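Local coordinates for protein chitinase (Thermococcus kodakarensis KOD1, PDB 5DHE) that hydrolyses chitin with its catalytic domains and probably uses this chitin-binding domain to hold the enzyme on the insoluble polysaccharide, at residues L3-F9 against Q95-W100. Numbering follows the deposited sequence.
Sequences LVKPDAF and QLWDVW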
loop_
_atom_site.group_PDB
_atom_site.type_symbol
_atom_site.label_atom_id
_atom_site.label_comp_id
_atom_site.label_asym_id
_atom_site.label_seq_id
_atom_site.Cartn_x
_atom_site.Cartn_y
_atom_site.Cartn_z
ATOM N N LEU A 3 7.885 -5.305 14.404
ATOM C CA LEU A 3 6.673 -4.965 13.658
ATOM C C LEU A 3 5.476 -5.115 14.595
ATOM O O LEU A 3 5.373 -6.101 15.319
ATOM C CB LEU A 3 6.503 -5.905 12.472
ATOM C CG LEU A 3 7.527 -5.638 11.369
ATOM C CD1 LEU A 3 7.372 -6.718 10.302
ATOM C CD2 LEU A 3 7.335 -4.221 10.767
ATOM N N VAL A 4 4.569 -4.146 14.567
ATOM C CA VAL A 4 3.413 -4.216 15.451
ATOM C C VAL A 4 2.414 -5.298 15.033
ATOM O O VAL A 4 1.785 -5.922 15.885
ATOM C CB VAL A 4 2.694 -2.850 15.526
ATOM C CG1 VAL A 4 1.420 -2.968 16.387
ATOM C CG2 VAL A 4 3.633 -1.799 16.122
ATOM N N LYS A 5 2.264 -5.535 13.731
ATOM C CA LYS A 5 1.308 -6.540 13.263
ATOM C C LYS A 5 1.813 -7.149 11.968
ATOM O O LYS A 5 1.335 -6.833 10.883
ATOM C CB LYS A 5 -0.080 -5.910 13.060
ATOM C CG LYS A 5 -1.197 -6.959 12.930
ATOM C CD LYS A 5 -2.593 -6.337 12.887
ATOM C CE LYS A 5 -3.690 -7.411 12.986
ATOM N NZ LYS A 5 -3.653 -8.457 11.938
ATOM N N PRO A 6 2.791 -8.053 12.078
ATOM C CA PRO A 6 3.404 -8.726 10.929
ATOM C C PRO A 6 2.515 -9.558 10.024
ATOM O O PRO A 6 2.995 -10.079 9.024
ATOM C CB PRO A 6 4.538 -9.532 11.563
ATOM C CG PRO A 6 4.008 -9.848 12.923
ATOM C CD PRO A 6 3.349 -8.552 13.347
ATOM N N ASP A 7 1.235 -9.700 10.356
ATOM C CA ASP A 7 0.353 -10.448 9.465
ATOM C C ASP A 7 -0.686 -9.540 8.812
ATOM O O ASP A 7 -1.691 -10.017 8.271
ATOM C CB ASP A 7 -0.337 -11.604 10.216
ATOM C CG ASP A 7 -1.346 -11.130 11.244
ATOM O OD1 ASP A 7 -1.375 -9.928 11.567
ATOM O OD2 ASP A 7 -2.114 -11.982 11.746
ATOM N N ALA A 8 -0.430 -8.230 8.817
ATOM C CA ALA A 8 -1.397 -7.301 8.250
ATOM C C ALA A 8 -1.512 -7.327 6.720
ATOM O O ALA A 8 -2.621 -7.366 6.183
ATOM C CB ALA A 8 -1.091 -5.868 8.731
ATOM N N PHE A 9 -0.389 -7.315 6.012
ATOM C CA PHE A 9 -0.443 -7.301 4.541
ATOM C C PHE A 9 -0.832 -8.628 3.909
ATOM O O PHE A 9 -0.365 -9.692 4.326
ATOM C CB PHE A 9 0.926 -6.954 3.921
ATOM C CG PHE A 9 1.244 -5.482 3.829
ATOM C CD1 PHE A 9 0.453 -4.625 3.078
ATOM C CD2 PHE A 9 2.407 -4.984 4.412
ATOM C CE1 PHE A 9 0.820 -3.290 2.896
ATOM C CE2 PHE A 9 2.788 -3.643 4.238
ATOM C CZ PHE A 9 1.986 -2.794 3.474
ATOM N N GLN A 95 3.573 4.217 13.719
ATOM C CA GLN A 95 4.343 3.028 14.070
ATOM C C GLN A 95 4.314 2.096 12.868
ATOM O O GLN A 95 3.299 1.984 12.189
ATOM C CB GLN A 95 3.735 2.321 15.277
ATOM C CG GLN A 95 3.845 3.126 16.563
ATOM C CD GLN A 95 3.253 2.414 17.773
ATOM O OE1 GLN A 95 3.641 2.690 18.912
ATOM N NE2 GLN A 95 2.310 1.512 17.540
ATOM N N LEU A 96 5.428 1.421 12.610
ATOM C CA LEU A 96 5.504 0.497 11.481
ATOM C C LEU A 96 4.850 -0.818 11.900
ATOM O O LEU A 96 5.328 -1.503 12.811
ATOM C CB LEU A 96 6.978 0.276 11.092
ATOM C CG LEU A 96 7.232 -0.669 9.917
ATOM C CD1 LEU A 96 6.668 -0.078 8.637
ATOM C CD2 LEU A 96 8.734 -0.915 9.763
ATOM N N TRP A 97 3.746 -1.149 11.236
ATOM C CA TRP A 97 3.000 -2.372 11.519
ATOM C C TRP A 97 3.449 -3.575 10.707
ATOM O O TRP A 97 3.552 -4.676 11.239
ATOM C CB TRP A 97 1.512 -2.135 11.271
ATOM C CG TRP A 97 0.810 -1.498 12.433
ATOM C CD1 TRP A 97 1.325 -0.594 13.316
ATOM C CD2 TRP A 97 -0.524 -1.770 12.865
ATOM N NE1 TRP A 97 0.394 -0.292 14.286
ATOM C CE2 TRP A 97 -0.752 -1.002 14.031
ATOM C CE3 TRP A 97 -1.551 -2.593 12.377
ATOM C CZ2 TRP A 97 -1.969 -1.032 14.727
ATOM C CZ3 TRP A 97 -2.765 -2.626 13.067
ATOM C CH2 TRP A 97 -2.960 -1.850 14.230
ATOM N N ASP A 98 3.713 -3.373 9.421
ATOM C CA ASP A 98 4.128 -4.485 8.576
ATOM C C ASP A 98 4.872 -3.961 7.357
ATOM O O ASP A 98 4.831 -2.767 7.057
ATOM C CB ASP A 98 2.882 -5.275 8.143
ATOM C CG ASP A 98 3.202 -6.689 7.675
ATOM O OD1 ASP A 98 4.355 -7.140 7.820
ATOM O OD2 ASP A 98 2.278 -7.360 7.167
ATOM N N VAL A 99 5.540 -4.876 6.667
ATOM C CA VAL A 99 6.314 -4.551 5.478
ATOM C C VAL A 99 6.091 -5.640 4.443
ATOM O O VAL A 99 6.012 -6.822 4.781
ATOM C CB VAL A 99 7.843 -4.530 5.789
ATOM C CG1 VAL A 99 8.640 -4.297 4.511
ATOM C CG2 VAL A 99 8.177 -3.443 6.814
ATOM N N TRP A 100 5.979 -5.243 3.183
ATOM C CA TRP A 100 5.842 -6.197 2.090
ATOM C C TRP A 100 7.158 -6.087 1.321
ATOM O O TRP A 100 7.533 -4.952 0.947
ATOM C CB TRP A 100 4.678 -5.829 1.165
ATOM C CG TRP A 100 4.484 -6.825 0.061
ATOM C CD1 TRP A 100 3.880 -8.052 0.155
ATOM C CD2 TRP A 100 4.942 -6.704 -1.292
ATOM N NE1 TRP A 100 3.938 -8.700 -1.056
ATOM C CE2 TRP A 100 4.582 -7.896 -1.963
ATOM C CE3 TRP A 100 5.621 -5.706 -2.003
ATOM C CZ2 TRP A 100 4.882 -8.116 -3.319
ATOM C CZ3 TRP A 100 5.922 -5.922 -3.349
ATOM C CH2 TRP A 100 5.551 -7.120 -3.991
ATOM O OXT TRP A 100 7.813 -7.137 1.122
#
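A classic beta bulge in the edge strand 95-99 of the five-stranded sheet, where W97 and D98 both face L90, is paired with the irregular N-terminal segment 3-9 through two backbone bonds and one side-chain acceptor. The carbonyls of L96, just before the bulge, and of W97, in it, accept successive amides: V4 N hydrogen-bonds to L96 O (3.3 Å), in the carbonyl plane and on a lone pair, and K5 N to W97 O (2.9 Å), tilted from that plane. V4 lies over one face of the W97 indole, its CB 3.7 Å from the centroid of the five-membered ring, while K5 CD passes 3.7 Å from W97 CZ3 on its way to a salt bridge with D7. Replacing W97 by an alanine would probably open a gap beside V4 and leave the aliphatic part of K5 without its apolar partner. D98, with CG anti to its own N (chi1 -160°), sends its carboxylate toward the type I turn K5-A8; the anti lone pair of OD2 receives F9 N at 2.9 Å in a nearly straight bond (173°). Beyond it, W100 CB makes a CH-pi contact over one face of the F9 ring, and F9 also touches strands 18-26 and 85-92. The N-terminal segment thus pairs with the C-terminal edge strand of one sheet before entering that of the other, in a two-sheet beta-sandwich as in the cellulose-binding-domain clan.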